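Local coordinates for protein 6-phosphogluconate dehydrogenase, NAD-binding (Geobacter metallireducens, PDB 3PEF) that probably reduces succinic semialdehyde to gamma-hydroxybutyrate as an NADP-binding member of the beta-hydroxyacid dehydrogenase family, at residues 112-124 against 133-146. The protein carries 2 engineered substitutions. Residues are numbered along the deposited sequence; the frame is centred on the assembly and turned at random.
Sequences KGGRFLEAPVSGS and LIILAAGDRNLYDE. With NAP (NADP nicotinamide-adenine-dinucleotide phosphate), chain I; EDO (1,2-ethanediol), chain N.
Strands 115-122 and 133-139 pair antiparallel, with Glu118-Ala138 and Ser122-Ile134 as hydrogen-bonded pairs. They belong to the mixed sheet of the Rossmann-type NADP-binding domain; strand 133-139 lies between 115-122, to which it is antiparallel, and 157-160, to which it is parallel. Around Ala119 and Pro120 the regular pairing is interrupted, but Leu136 N still bonds Pro120 O at 2.9 Å. Helix 141-154 then turns back over the Arg115, Leu117 face. Leu117 fills the angle between strand and helix: its CB meets Leu143 CD2 at 3.8 Å, and its CD1 comes to the edge of the Tyr144 ring. Ala119 CB continues this apolar layer against Ile135 CG2 at 3.7 Å. On the other face, Glu118 lays its CG and OE1 alongside the Ala138 methyl, and its carboxylate is bound by Gly165 N, Ala168 N and Ser102 OG. Arg115 bends at chi3 (-53°), bringing its guanidinium beside the helix with Leu143 CB over one face. Its NH2 makes a salt bridge to Glu146 OE2 at 2.7 Å, nearly in the guanidinium plane, while NE is held by Gly88 O. A methionine in place of Arg115 would probably leave the Glu146 carboxylate without its charged mate. Asp140 caps the helix, its OD2 accepting from Leu143 N at 2.9 Å. At the far end, Gly123 O lies 3.1 Å from C4N of the NADP nicotinamide.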
loop_
_atom_site.group_PDB
_atom_site.type_symbol
_atom_site.label_atom_id
_atom_site.label_comp_id
_atom_site.label_asym_id
_atom_site.label_seq_id
_atom_site.Cartn_x
_atom_site.Cartn_y
_atom_site.Cartn_z
ATOM N N LYS A 112 35.130 19.931 -17.704
ATOM C CA LYS A 112 35.255 21.001 -18.694
ATOM C C LYS A 112 35.928 22.240 -18.123
ATOM O O LYS A 112 36.076 23.240 -18.818
ATOM C CB LYS A 112 33.895 21.405 -19.269
ATOM C CG LYS A 112 33.255 20.360 -20.160
ATOM C CD LYS A 112 34.071 20.105 -21.417
ATOM C CE LYS A 112 33.450 18.986 -22.247
ATOM N NZ LYS A 112 34.241 18.692 -23.469
ATOM N N GLY A 113 36.329 22.182 -16.860
ATOM C CA GLY A 113 36.998 23.312 -16.236
ATOM C C GLY A 113 36.056 24.330 -15.612
ATOM O O GLY A 113 36.473 25.433 -15.268
ATOM N N GLY A 114 34.784 23.969 -15.472
ATOM C CA GLY A 114 33.826 24.824 -14.789
ATOM C C GLY A 114 33.604 24.372 -13.351
ATOM O O GLY A 114 34.219 23.407 -12.895
ATOM N N ARG A 115 32.728 25.065 -12.632
ATOM C CA ARG A 115 32.418 24.693 -11.251
ATOM C C ARG A 115 30.931 24.374 -11.115
ATOM O O ARG A 115 30.108 24.920 -11.853
ATOM C CB ARG A 115 32.852 25.802 -10.287
ATOM C CG ARG A 115 34.397 25.963 -10.204
ATOM C CD ARG A 115 34.814 27.192 -9.398
ATOM N NE ARG A 115 34.153 28.392 -9.904
ATOM C CZ ARG A 115 33.793 29.427 -9.151
ATOM N NH1 ARG A 115 34.038 29.416 -7.850
ATOM N NH2 ARG A 115 33.184 30.471 -9.702
ATOM N N PHE A 116 30.582 23.483 -10.188
ATOM C CA PHE A 116 29.192 23.051 -10.075
ATOM C C PHE A 116 28.636 23.008 -8.654
ATOM O O PHE A 116 29.331 22.605 -7.725
ATOM C CB PHE A 116 29.002 21.686 -10.723
ATOM C CG PHE A 116 27.601 21.179 -10.635
ATOM C CD1 PHE A 116 26.638 21.621 -11.522
ATOM C CD2 PHE A 116 27.234 20.279 -9.646
ATOM C CE1 PHE A 116 25.339 21.160 -11.431
ATOM C CE2 PHE A 116 25.947 19.809 -9.560
ATOM C CZ PHE A 116 24.996 20.247 -10.457
ATOM N N LEU A 117 27.369 23.407 -8.520
ATOM C CA LEU A 117 26.651 23.465 -7.243
ATOM C C LEU A 117 25.240 22.995 -7.555
ATOM O O LEU A 117 24.634 23.474 -8.508
ATOM C CB LEU A 117 26.560 24.925 -6.777
ATOM C CG LEU A 117 26.676 25.513 -5.350
ATOM C CD1 LEU A 117 25.629 26.603 -5.107
ATOM C CD2 LEU A 117 26.712 24.514 -4.184
ATOM N N GLU A 118 24.698 22.066 -6.787
ATOM C CA GLU A 118 23.263 21.805 -6.908
ATOM C C GLU A 118 22.590 22.646 -5.858
ATOM O O GLU A 118 23.135 22.809 -4.777
ATOM C CB GLU A 118 22.920 20.338 -6.680
ATOM C CG GLU A 118 23.179 19.851 -5.267
ATOM C CD GLU A 118 22.746 18.409 -5.071
ATOM O OE1 GLU A 118 23.061 17.824 -4.017
ATOM O OE2 GLU A 118 22.086 17.851 -5.972
ATOM N N ALA A 119 21.422 23.201 -6.162
ATOM C CA ALA A 119 20.676 23.916 -5.130
ATOM C C ALA A 119 19.174 23.852 -5.346
ATOM O O ALA A 119 18.552 24.859 -5.680
ATOM C CB ALA A 119 21.169 25.374 -5.015
ATOM N N PRO A 120 18.577 22.659 -5.148
ATOM C CA PRO A 120 17.118 22.548 -5.254
ATOM C C PRO A 120 16.476 23.352 -4.131
ATOM O O PRO A 120 17.157 23.686 -3.152
ATOM C CB PRO A 120 16.867 21.054 -5.043
ATOM C CG PRO A 120 17.997 20.627 -4.131
ATOM C CD PRO A 120 19.191 21.427 -4.626
ATOM N N VAL A 121 15.190 23.658 -4.262
ATOM C CA VAL A 121 14.541 24.561 -3.322
ATOM C C VAL A 121 13.282 23.973 -2.710
ATOM O O VAL A 121 12.646 23.078 -3.278
ATOM C CB VAL A 121 14.175 25.934 -3.978
ATOM C CG1 VAL A 121 15.355 26.504 -4.699
ATOM C CG2 VAL A 121 12.994 25.794 -4.940
ATOM N N SER A 122 12.929 24.492 -1.540
ATOM C CA SER A 122 11.652 24.180 -0.915
ATOM C C SER A 122 10.799 25.464 -0.926
ATOM O O SER A 122 11.309 26.552 -0.656
ATOM C CB SER A 122 11.886 23.641 0.509
ATOM O OG SER A 122 10.663 23.352 1.158
ATOM N N GLY A 123 9.520 25.347 -1.276
ATOM C CA GLY A 123 8.648 26.506 -1.425
ATOM C C GLY A 123 8.141 26.573 -2.854
ATOM O O GLY A 123 8.882 26.255 -3.778
ATOM N N SER A 124 6.891 26.988 -3.041
ATOM C CA SER A 124 6.229 26.845 -4.341
ATOM C C SER A 124 6.156 28.164 -5.106
ATOM O O SER A 124 7.037 29.017 -4.986
ATOM C CB SER A 124 4.824 26.257 -4.145
ATOM O OG SER A 124 4.256 25.842 -5.375
ATOM N N LEU A 133 12.106 31.517 -0.974
ATOM C CA LEU A 133 12.446 30.094 -1.087
ATOM C C LEU A 133 13.470 29.668 -0.037
ATOM O O LEU A 133 14.266 30.472 0.436
ATOM C CB LEU A 133 13.008 29.778 -2.481
ATOM C CG LEU A 133 12.110 30.100 -3.696
ATOM C CD1 LEU A 133 12.875 29.895 -4.988
ATOM C CD2 LEU A 133 10.817 29.264 -3.699
ATOM N N ILE A 134 13.459 28.384 0.299
ATOM C CA ILE A 134 14.545 27.784 1.068
ATOM C C ILE A 134 15.475 27.074 0.081
ATOM O O ILE A 134 15.035 26.235 -0.693
ATOM C CB ILE A 134 13.992 26.784 2.084
ATOM C CG1 ILE A 134 12.900 27.452 2.939
ATOM C CG2 ILE A 134 15.108 26.224 2.957
ATOM C CD1 ILE A 134 11.993 26.468 3.620
ATOM N N ILE A 135 16.760 27.412 0.112
ATOM C CA ILE A 135 17.702 26.923 -0.882
ATOM C C ILE A 135 18.647 25.891 -0.274
ATOM O O ILE A 135 19.371 26.189 0.670
ATOM C CB ILE A 135 18.479 28.109 -1.515
ATOM C CG1 ILE A 135 17.472 29.122 -2.073
ATOM C CG2 ILE A 135 19.436 27.632 -2.618
ATOM C CD1 ILE A 135 18.086 30.239 -2.901
ATOM N N LEU A 136 18.630 24.682 -0.825
ATOM C CA LEU A 136 19.373 23.552 -0.267
ATOM C C LEU A 136 20.613 23.226 -1.113
ATOM O O LEU A 136 20.603 22.300 -1.918
ATOM C CB LEU A 136 18.448 22.322 -0.201
ATOM C CG LEU A 136 17.060 22.587 0.393
ATOM C CD1 LEU A 136 16.072 21.460 0.087
ATOM C CD2 LEU A 136 17.189 22.829 1.913
ATOM N N ALA A 137 21.688 23.985 -0.938
ATOM C CA ALA A 137 22.832 23.840 -1.829
ATOM C C ALA A 137 23.762 22.730 -1.370
ATOM O O ALA A 137 23.827 22.413 -0.187
ATOM C CB ALA A 137 23.602 25.165 -1.950
ATOM N N ALA A 138 24.487 22.153 -2.321
ATOM C CA ALA A 138 25.494 21.141 -2.031
ATOM C C ALA A 138 26.487 21.143 -3.183
ATOM O O ALA A 138 26.096 21.250 -4.348
ATOM C CB ALA A 138 24.837 19.764 -1.867
ATOM N N GLY A 139 27.772 21.046 -2.862
ATOM C CA GLY A 139 28.814 21.141 -3.869
ATOM C C GLY A 139 29.827 22.248 -3.614
ATOM O O GLY A 139 30.026 22.666 -2.483
ATOM N N ASP A 140 30.452 22.729 -4.686
ATOM C CA ASP A 140 31.520 23.728 -4.623
ATOM C C ASP A 140 31.228 24.931 -3.716
ATOM O O ASP A 140 30.322 25.721 -3.975
ATOM C CB ASP A 140 31.862 24.199 -6.045
ATOM C CG ASP A 140 33.146 25.018 -6.105
ATOM O OD1 ASP A 140 34.029 24.698 -6.931
ATOM O OD2 ASP A 140 33.261 25.994 -5.345
ATOM N N ARG A 141 32.031 25.080 -2.668
ATOM C CA ARG A 141 31.827 26.126 -1.668
ATOM C C ARG A 141 32.147 27.533 -2.166
ATOM O O ARG A 141 31.493 28.509 -1.772
ATOM C CB ARG A 141 32.634 25.816 -0.404
ATOM C CG ARG A 141 31.844 25.029 0.632
ATOM C CD ARG A 141 32.714 24.592 1.809
ATOM N NE ARG A 141 33.671 23.557 1.423
ATOM C CZ ARG A 141 33.417 22.251 1.455
ATOM N NH1 ARG A 141 32.232 21.814 1.860
ATOM N NH2 ARG A 141 34.348 21.380 1.083
ATOM N N ASN A 142 33.163 27.639 -3.016
ATOM C CA ASN A 142 33.520 28.916 -3.610
ATOM C C ASN A 142 32.388 29.421 -4.516
ATOM O O ASN A 142 32.016 30.599 -4.486
ATOM C CB ASN A 142 34.824 28.777 -4.389
ATOM C CG ASN A 142 36.000 28.443 -3.481
ATOM O OD1 ASN A 142 36.013 28.813 -2.302
ATOM N ND2 ASN A 142 36.989 27.738 -4.023
ATOM N N LEU A 143 31.824 28.511 -5.299
ATOM C CA LEU A 143 30.673 28.848 -6.123
ATOM C C LEU A 143 29.469 29.200 -5.247
ATOM O O LEU A 143 28.720 30.125 -5.550
ATOM C CB LEU A 143 30.344 27.700 -7.076
ATOM C CG LEU A 143 29.128 27.916 -7.967
ATOM C CD1 LEU A 143 29.194 29.267 -8.667
ATOM C CD2 LEU A 143 29.024 26.765 -8.976
ATOM N N TYR A 144 29.292 28.464 -4.157
ATOM C CA TYR A 144 28.225 28.769 -3.208
ATOM C C TYR A 144 28.360 30.229 -2.785
ATOM O O TYR A 144 27.403 30.998 -2.841
ATOM C CB TYR A 144 28.345 27.847 -2.000
ATOM C CG TYR A 144 27.358 28.091 -0.882
ATOM C CD1 TYR A 144 26.040 27.672 -0.990
ATOM C CD2 TYR A 144 27.762 28.696 0.310
ATOM C CE1 TYR A 144 25.126 27.874 0.049
ATOM C CE2 TYR A 144 26.866 28.901 1.347
ATOM C CZ TYR A 144 25.543 28.485 1.212
ATOM O OH TYR A 144 24.638 28.682 2.241
ATOM N N ASP A 145 29.567 30.617 -2.390
ATOM C CA ASP A 145 29.788 31.967 -1.896
ATOM C C ASP A 145 29.589 32.991 -3.023
ATOM O O ASP A 145 29.024 34.070 -2.819
ATOM C CB ASP A 145 31.179 32.084 -1.250
ATOM C CG ASP A 145 31.274 31.340 0.084
ATOM O OD1 ASP A 145 30.280 31.346 0.846
ATOM O OD2 ASP A 145 32.343 30.755 0.377
ATOM N N GLU A 146 30.025 32.631 -4.223
ATOM C CA GLU A 146 29.874 33.509 -5.373
ATOM C C GLU A 146 28.412 33.697 -5.796
ATOM O O GLU A 146 28.031 34.778 -6.230
ATOM C CB GLU A 146 30.718 33.013 -6.550
ATOM C CG GLU A 146 30.741 33.973 -7.716
ATOM C CD GLU A 146 31.764 33.589 -8.768
ATOM O OE1 GLU A 146 31.659 34.097 -9.907
ATOM O OE2 GLU A 146 32.670 32.785 -8.453
HETATM P PA NAP I . 7.398 23.810 -15.013
HETATM O O1A NAP I . 6.687 22.691 -15.671
HETATM O O2A NAP I . 6.651 25.080 -14.953
HETATM O O5B NAP I . 8.806 24.065 -15.732
HETATM C C5B NAP I . 9.566 22.993 -16.221
HETATM C C4B NAP I . 10.739 23.597 -16.972
HETATM O O4B NAP I . 11.551 22.545 -17.447
HETATM C C3B NAP I . 10.272 24.376 -18.198
HETATM O O3B NAP I . 11.162 25.461 -18.324
HETATM C C2B NAP I . 10.511 23.393 -19.325
HETATM O O2B NAP I . 10.726 23.972 -20.586
HETATM C C1B NAP I . 11.784 22.737 -18.821
HETATM N N9A NAP I . 12.042 21.473 -19.525
HETATM C C8A NAP I . 11.327 20.308 -19.403
HETATM N N7A NAP I . 11.876 19.386 -20.227
HETATM C C5A NAP I . 12.914 19.952 -20.875
HETATM C C6A NAP I . 13.810 19.446 -21.802
HETATM N N6A NAP I . 13.704 18.187 -22.206
HETATM N N1A NAP I . 14.787 20.262 -22.305
HETATM C C2A NAP I . 14.885 21.574 -21.876
HETATM N N3A NAP I . 13.994 22.070 -20.942
HETATM C C4A NAP I . 13.031 21.265 -20.447
HETATM O O3 NAP I . 7.738 23.317 -13.539
HETATM P PN NAP I . 8.409 24.080 -12.325
HETATM O O1N NAP I . 7.530 23.985 -11.148
HETATM O O2N NAP I . 8.909 25.407 -12.736
HETATM O O5D NAP I . 9.611 23.017 -12.182
HETATM C C5D NAP I . 10.975 23.345 -12.218
HETATM C C4D NAP I . 11.657 22.493 -11.149
HETATM O O4D NAP I . 11.405 22.978 -9.852
HETATM C C3D NAP I . 11.120 21.076 -11.124
HETATM O O3D NAP I . 12.241 20.258 -10.869
HETATM C C2D NAP I . 10.142 21.057 -9.960
HETATM O O2D NAP I . 10.044 19.769 -9.419
HETATM C C1D NAP I . 10.858 21.983 -9.008
HETATM N N1N NAP I . 10.061 22.664 -7.965
HETATM C C2N NAP I . 8.794 23.098 -8.221
HETATM C C3N NAP I . 8.076 23.787 -7.247
HETATM C C7N NAP I . 6.703 24.307 -7.551
HETATM O O7N NAP I . 5.875 24.557 -6.469
HETATM N N7N NAP I . 6.259 24.511 -8.803
HETATM C C4N NAP I . 8.647 24.041 -5.995
HETATM C C5N NAP I . 9.953 23.619 -5.756
HETATM C C6N NAP I . 10.660 22.944 -6.752
HETATM P P2B NAP I . 9.480 24.425 -21.532
HETATM O O1X NAP I . 10.047 24.489 -22.943
HETATM O O2X NAP I . 8.398 23.400 -21.421
HETATM O O3X NAP I . 8.956 25.758 -21.077
HETATM C C1 EDO N . 30.949 19.578 -7.723
HETATM O O1 EDO N . 31.531 20.856 -7.980
HETATM C C2 EDO N . 31.180 18.626 -8.891
HETATM O O2 EDO N . 30.752 17.323 -8.481
HETATM O O HOH W 1 32.361 32.587 -12.008
HETATM O O HOH W 2 33.011 22.722 -8.759
#